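Local coordinates for protein F420-dependent methylenetetrahydromethanopterin dehydrogenase (Methanopyrus kandleri, PDB 1QV9) that catalyses the reversible, coenzyme F420-dependent reduction of methenyl-tetrahydromethanopterin to methylene-tetrahydromethanopterin in methanogenesis from carbon dioxide, at residues Phe154-Glu159 / Pro179-Asp184; Glu192-Pro197 / Asp249-Leu254. All blocks are in the same frame, centred on the assembly; numbering follows the deposited sequence.

Interaction 1: Phe154-Glu159 / Pro179-Asp184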
loop_
_atom_site.group_PDB
_atom_site.type_symbol
_atom_site.label_atom_id
_atom_site.label_comp_id
_atom_site.label_asym_id
_atom_site.label_seq_id
_atom_site.Cartn_x
_atom_site.Cartn_y
_atom_site.Cartn_z
ATOM N N PHE A 154 -11.256 3.715 -22.496
ATOM C CA PHE A 154 -12.655 4.083 -22.692
ATOM C C PHE A 154 -12.773 5.456 -23.373
ATOM O O PHE A 154 -13.808 5.712 -24.000
ATOM C CB PHE A 154 -13.420 4.093 -21.343
ATOM C CG PHE A 154 -13.838 2.716 -20.851
ATOM C CD1 PHE A 154 -14.146 2.533 -19.517
ATOM C CD2 PHE A 154 -13.918 1.641 -21.709
ATOM C CE1 PHE A 154 -14.541 1.285 -19.032
ATOM C CE2 PHE A 154 -14.312 0.369 -21.217
ATOM C CZ PHE A 154 -14.618 0.221 -19.888
ATOM N N ARG A 155 -11.768 6.312 -23.224
ATOM C CA ARG A 155 -11.858 7.614 -23.889
ATOM C C ARG A 155 -11.697 7.407 -25.392
ATOM O O ARG A 155 -12.275 8.146 -26.188
ATOM C CB ARG A 155 -10.810 8.619 -23.373
ATOM C CG ARG A 155 -11.316 10.082 -23.476
ATOM C CD ARG A 155 -10.296 11.080 -23.046
ATOM N NE ARG A 155 -9.757 10.866 -21.704
ATOM C CZ ARG A 155 -10.385 11.181 -20.581
ATOM N NH1 ARG A 155 -9.805 10.942 -19.428
ATOM N NH2 ARG A 155 -11.570 11.747 -20.619
ATOM N N VAL A 156 -10.904 6.423 -25.813
ATOM C CA VAL A 156 -10.758 6.149 -27.242
ATOM C C VAL A 156 -12.125 5.705 -27.811
ATOM O O VAL A 156 -12.536 6.086 -28.918
ATOM C CB VAL A 156 -9.748 5.002 -27.490
ATOM C CG1 VAL A 156 -9.630 4.707 -28.965
ATOM C CG2 VAL A 156 -8.367 5.392 -26.923
ATOM N N VAL A 157 -12.818 4.841 -27.058
ATOM C CA VAL A 157 -14.134 4.363 -27.487
ATOM C C VAL A 157 -15.135 5.498 -27.524
ATOM O O VAL A 157 -15.910 5.583 -28.476
ATOM C CB VAL A 157 -14.608 3.198 -26.527
ATOM C CG1 VAL A 157 -15.975 2.671 -26.907
ATOM C CG2 VAL A 157 -13.600 2.073 -26.570
ATOM N N GLN A 158 -15.117 6.347 -26.500
ATOM C CA GLN A 158 -16.009 7.500 -26.414
ATOM C C GLN A 158 -15.787 8.355 -27.657
ATOM O O GLN A 158 -16.760 8.736 -28.320
ATOM C CB GLN A 158 -15.702 8.328 -25.161
ATOM C CG GLN A 158 -16.545 9.615 -25.026
ATOM C CD GLN A 158 -15.970 10.685 -24.082
ATOM O OE1 GLN A 158 -15.069 10.431 -23.271
ATOM N NE2 GLN A 158 -16.528 11.909 -24.172
ATOM N N GLU A 159 -14.524 8.627 -27.981
ATOM C CA GLU A 159 -14.259 9.495 -29.147
ATOM C C GLU A 159 -14.753 8.910 -30.440
ATOM O O GLU A 159 -15.347 9.613 -31.278
ATOM C CB GLU A 159 -12.769 9.788 -29.271
ATOM C CG GLU A 159 -12.205 10.719 -28.242
ATOM C CD GLU A 159 -10.712 10.962 -28.482
ATOM O OE1 GLU A 159 -10.132 10.336 -29.413
ATOM O OE2 GLU A 159 -10.133 11.771 -27.742
ATOM N N PRO A 179 -15.687 2.848 -37.781
ATOM C CA PRO A 179 -14.344 2.593 -37.262
ATOM C C PRO A 179 -13.762 1.242 -37.596
ATOM O O PRO A 179 -14.491 0.294 -37.838
ATOM C CB PRO A 179 -14.515 2.778 -35.736
ATOM C CG PRO A 179 -15.942 2.378 -35.518
ATOM C CD PRO A 179 -16.667 3.042 -36.693
ATOM N N LYS A 180 -12.432 1.192 -37.659
ATOM C CA LYS A 180 -11.663 -0.028 -37.865
ATOM C C LYS A 180 -10.511 0.181 -36.872
ATOM O O LYS A 180 -9.413 0.601 -37.232
ATOM C CB LYS A 180 -11.159 -0.139 -39.308
ATOM C CG LYS A 180 -12.286 -0.378 -40.275
ATOM C CD LYS A 180 -11.767 -0.732 -41.659
ATOM C CE LYS A 180 -11.104 0.461 -42.319
ATOM N NZ LYS A 180 -10.721 0.139 -43.750
ATOM N N LEU A 181 -10.786 -0.079 -35.598
ATOM C CA LEU A 181 -9.802 0.145 -34.549
ATOM C C LEU A 181 -9.408 -1.085 -33.783
ATOM O O LEU A 181 -10.250 -1.912 -33.458
ATOM C CB LEU A 181 -10.333 1.154 -33.523
ATOM C CG LEU A 181 -10.617 2.581 -33.963
ATOM C CD1 LEU A 181 -11.204 3.346 -32.791
ATOM C CD2 LEU A 181 -9.317 3.255 -34.452
ATOM N N VAL A 182 -8.115 -1.189 -33.496
ATOM C CA VAL A 182 -7.600 -2.289 -32.692
ATOM C C VAL A 182 -6.806 -1.589 -31.601
ATOM O O VAL A 182 -5.788 -0.916 -31.855
ATOM C CB VAL A 182 -6.695 -3.232 -33.512
ATOM C CG1 VAL A 182 -6.156 -4.305 -32.635
ATOM C CG2 VAL A 182 -7.480 -3.848 -34.650
ATOM N N ILE A 183 -7.287 -1.746 -30.376
ATOM C CA ILE A 183 -6.692 -1.079 -29.234
ATOM C C ILE A 183 -5.841 -1.986 -28.375
ATOM O O ILE A 183 -6.221 -3.126 -28.050
ATOM C CB ILE A 183 -7.817 -0.465 -28.338
ATOM C CG1 ILE A 183 -8.638 0.534 -29.170
ATOM C CG2 ILE A 183 -7.222 0.191 -27.063
ATOM C CD1 ILE A 183 -9.931 1.008 -28.479
ATOM N N ASP A 184 -4.675 -1.471 -28.028
ATOM C CA ASP A 184 -3.770 -2.168 -27.140
ATOM C C ASP A 184 -2.820 -1.219 -26.452
ATOM O O ASP A 184 -2.991 0.014 -26.529
ATOM C CB ASP A 184 -3.044 -3.308 -27.860
ATOM C CG ASP A 184 -2.008 -2.828 -28.892
ATOM O OD1 ASP A 184 -1.780 -1.608 -29.030
ATOM O OD2 ASP A 184 -1.413 -3.700 -29.570
#

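Interaction 2: Glu192-Pro197 / Asp249-Leu254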
loop_
_atom_site.group_PDB
_atom_site.type_symbol
_atom_site.label_atom_id
_atom_site.label_comp_id
_atom_site.label_asym_id
_atom_site.label_seq_id
_atom_site.Cartn_x
_atom_site.Cartn_y
_atom_site.Cartn_z
ATOM N N GLU A 192 -3.340 11.983 -26.045
ATOM C CA GLU A 192 -2.807 13.109 -25.279
ATOM C C GLU A 192 -3.348 12.930 -23.867
ATOM O O GLU A 192 -3.543 13.881 -23.135
ATOM C CB GLU A 192 -3.302 14.432 -25.860
ATOM C CG GLU A 192 -2.769 14.684 -27.248
ATOM C CD GLU A 192 -1.260 14.628 -27.269
ATOM O OE1 GLU A 192 -0.611 15.670 -27.011
ATOM O OE2 GLU A 192 -0.720 13.533 -27.524
ATOM N N GLU A 193 -3.568 11.684 -23.494
ATOM C CA GLU A 193 -4.175 11.373 -22.203
ATOM C C GLU A 193 -3.452 11.891 -20.937
ATOM O O GLU A 193 -4.011 12.664 -20.124
ATOM C CB GLU A 193 -4.341 9.842 -22.134
ATOM C CG GLU A 193 -5.123 9.280 -20.915
ATOM C CD GLU A 193 -6.591 9.634 -20.955
ATOM O OE1 GLU A 193 -7.158 9.835 -22.068
ATOM O OE2 GLU A 193 -7.175 9.700 -19.857
ATOM N N PHE A 194 -2.189 11.511 -20.802
ATOM C CA PHE A 194 -1.430 11.816 -19.605
ATOM C C PHE A 194 -0.427 12.947 -19.661
ATOM O O PHE A 194 0.427 12.999 -20.566
ATOM C CB PHE A 194 -0.674 10.544 -19.183
ATOM C CG PHE A 194 -1.587 9.375 -18.877
ATOM C CD1 PHE A 194 -2.290 9.354 -17.687
ATOM C CD2 PHE A 194 -1.775 8.334 -19.795
ATOM C CE1 PHE A 194 -3.186 8.304 -17.405
ATOM C CE2 PHE A 194 -2.658 7.296 -19.533
ATOM C CZ PHE A 194 -3.366 7.273 -18.338
ATOM N N GLU A 195 -0.503 13.842 -18.689
ATOM C CA GLU A 195 0.480 14.912 -18.628
ATOM C C GLU A 195 1.809 14.356 -18.084
ATOM O O GLU A 195 2.897 14.691 -18.573
ATOM C CB GLU A 195 -0.016 16.032 -17.734
ATOM C CG GLU A 195 0.979 17.202 -17.737
ATOM C CD GLU A 195 0.568 18.383 -16.884
ATOM O OE1 GLU A 195 -0.348 19.142 -17.291
ATOM O OE2 GLU A 195 1.178 18.558 -15.804
ATOM N N ASN A 196 1.736 13.455 -17.100
ATOM C CA ASN A 196 2.958 12.876 -16.522
ATOM C C ASN A 196 3.370 11.645 -17.332
ATOM O O ASN A 196 2.577 10.742 -17.544
ATOM C CB ASN A 196 2.672 12.517 -15.072
ATOM C CG ASN A 196 3.870 12.001 -14.360
ATOM O OD1 ASN A 196 4.537 12.722 -13.604
ATOM N ND2 ASN A 196 4.169 10.754 -14.590
ATOM N N PRO A 197 4.630 11.584 -17.769
ATOM C CA PRO A 197 5.020 10.430 -18.562
ATOM C C PRO A 197 5.027 9.085 -17.836
ATOM O O PRO A 197 4.752 8.062 -18.491
ATOM C CB PRO A 197 6.385 10.843 -19.120
ATOM C CG PRO A 197 6.949 11.708 -18.077
ATOM C CD PRO A 197 5.758 12.517 -17.569
ATOM N N ASP A 249 -4.603 2.572 -11.277
ATOM C CA ASP A 249 -4.885 3.492 -10.146
ATOM C C ASP A 249 -3.651 4.378 -9.873
ATOM O O ASP A 249 -3.774 5.587 -9.647
ATOM C CB ASP A 249 -5.206 2.698 -8.859
ATOM C CG ASP A 249 -5.587 3.615 -7.688
ATOM O OD1 ASP A 249 -6.732 4.091 -7.733
ATOM O OD2 ASP A 249 -4.764 3.851 -6.781
ATOM N N GLU A 250 -2.457 3.791 -9.886
ATOM C CA GLU A 250 -1.239 4.562 -9.654
ATOM C C GLU A 250 -1.066 5.645 -10.715
ATOM O O GLU A 250 -0.609 6.757 -10.402
ATOM C CB GLU A 250 0.006 3.661 -9.696
ATOM C CG GLU A 250 0.188 2.834 -8.482
ATOM C CD GLU A 250 1.559 2.125 -8.441
ATOM O OE1 GLU A 250 2.429 2.342 -9.325
ATOM O OE2 GLU A 250 1.754 1.350 -7.496
ATOM N N ALA A 251 -1.401 5.334 -11.958
ATOM C CA ALA A 251 -1.255 6.318 -13.031
ATOM C C ALA A 251 -2.192 7.466 -12.749
ATOM O O ALA A 251 -1.800 8.648 -12.867
ATOM C CB ALA A 251 -1.602 5.687 -14.386
ATOM N N ARG A 252 -3.431 7.155 -12.372
ATOM C CA ARG A 252 -4.372 8.250 -12.137
ATOM C C ARG A 252 -3.920 9.095 -10.945
ATOM O O ARG A 252 -4.059 10.362 -10.997
ATOM C CB ARG A 252 -5.763 7.711 -11.924
ATOM C CG ARG A 252 -6.829 8.827 -11.867
ATOM C CD ARG A 252 -8.079 8.261 -12.330
ATOM N NE ARG A 252 -9.199 9.203 -12.473
ATOM C CZ ARG A 252 -9.546 9.826 -13.595
ATOM N NH1 ARG A 252 -10.624 10.598 -13.574
ATOM N NH2 ARG A 252 -8.884 9.696 -14.740
ATOM N N GLU A 253 -3.410 8.479 -9.876
ATOM C CA GLU A 253 -2.955 9.262 -8.721
ATOM C C GLU A 253 -1.788 10.181 -9.129
ATOM O O GLU A 253 -1.665 11.266 -8.584
ATOM C CB GLU A 253 -2.564 8.367 -7.536
ATOM C CG GLU A 253 -3.776 7.653 -6.906
ATOM C CD GLU A 253 -4.848 8.599 -6.323
ATOM O OE1 GLU A 253 -6.041 8.459 -6.667
ATOM O OE2 GLU A 253 -4.473 9.433 -5.491
ATOM N N LEU A 254 -0.942 9.768 -10.072
ATOM C CA LEU A 254 0.166 10.615 -10.538
ATOM C C LEU A 254 -0.433 11.839 -11.241
ATOM O O LEU A 254 0.078 12.962 -11.074
ATOM C CB LEU A 254 1.094 9.876 -11.523
ATOM C CG LEU A 254 2.115 8.962 -10.859
ATOM C CD1 LEU A 254 2.821 8.179 -11.941
ATOM C CD2 LEU A 254 3.132 9.751 -10.033
HETATM O O HOH W 1 -8.650 10.936 -17.185
#

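Interaction 1: Phe154-Glu159 / Pro179-Asp184
I183 meets V156 and V157 where helix 153-169 packs on strand 180-183. Its bond from CA to CB is directed toward the helix, and I183 CB is 5.5 Å from V156 CG1. CG1 comes next. It lies anti to the carbonyl carbon (chi1 -59°), and the chain then runs on extended. I183 CG1 is 4.3 Å from V156 CG1. The tip makes the closest contact, with I183 CD1 3.7 Å from V156 CG1. The same methyl is 4.1 Å from V156 CB and 4.3 Å from V157 CG2. The side chains of V156 and I183 lie alongside each other with their tips pointing opposite ways. L181 adds a looser touch, its CD1 4.4 Å from V156 CG1. The segment axes run nearly antiparallel, at 173°, and 10.6 Å apart. This is helix-on-sheet packing of an alpha/beta domain. Helices 134-150 and 153-169 both lie on the chain path between the parallel neighbours 115-119 and 180-183, a beta-alpha-beta type of connection with two helices. I117 of strand 115-119 also touches I183, and T16 of helix 15-19 touches V157. Only aliphatic carbons meet between the two segments. The contact therefore rests on hydrophobic burial and dispersion, without directional bonds.

Interaction 2: Glu192-Pro197 / Asp249-Leu254
F194 and A251 make the apolar part of the contact. The F194 ring leans toward helix 227-257, and its CE1 is 4.3 Å from A251 CB. The methyl approaches the ring obliquely. One face of the ring carries a neighbour from its own segment: E193 CG lies 3.4 Å over it, nearer the margin than the centre. A199, M200 and A203 of helix 197-223 also touch F194, which puts the ring between the two long helices.

N196 packs beside L254. The N196 side chain, with CG anti to the backbone N (chi1 -176°), reaches toward L254. N196 CG is 4.6 Å from L254 CD1, and the two side chains pass at a slant. K202 also touches L254, and K256 of the third subunit packs on N196.

The segment 192-197 is the loop that leads from the alpha/beta part of the chain into the helix bundle. N196 is the N-cap residue of helix 197-223. The backbone N atoms of E195 and N196 are bound by the carboxylate of E255, on helix 227-257. The start of one bundle helix is thus tied to a residue near the end of the other.

The polar part runs through water. R252 NH2 donates to water 1 over 2.8 Å, and the water lies at the guanidinium edge, in its plane. The same water is 3.3 Å from E193 OE2, a longer link in which the water would be the donor, though other acceptors compete for its protons. E193 OE2 and R252 NH2 are themselves 5.4 Å apart, so the opposite charges do not touch. R252 NH1 forms a salt bridge with E136 of the second subunit.

In the fold
Interaction 1 closes before interaction 2 opens along the chain, and their centres are about 19 Å apart. Interaction 1 lies about 8 Å from the chain centre, at strand 180-183, an outermost strand of the parallel sheet within the chain. Interaction 2 lies about 21 Å from that centre, where the following loop enters the helix bundle to which helices 197-223 and 227-257 belong. A salt bridge joins them directly: R155 NE is 2.8 Å from E193 OE1. It connects helix 153-169 to the loop. R155 also pairs with D133 of the second subunit. Residues of both interactions thus border that subunit, and those of interaction 2 also meet the third and fourth subunits of the hexamer.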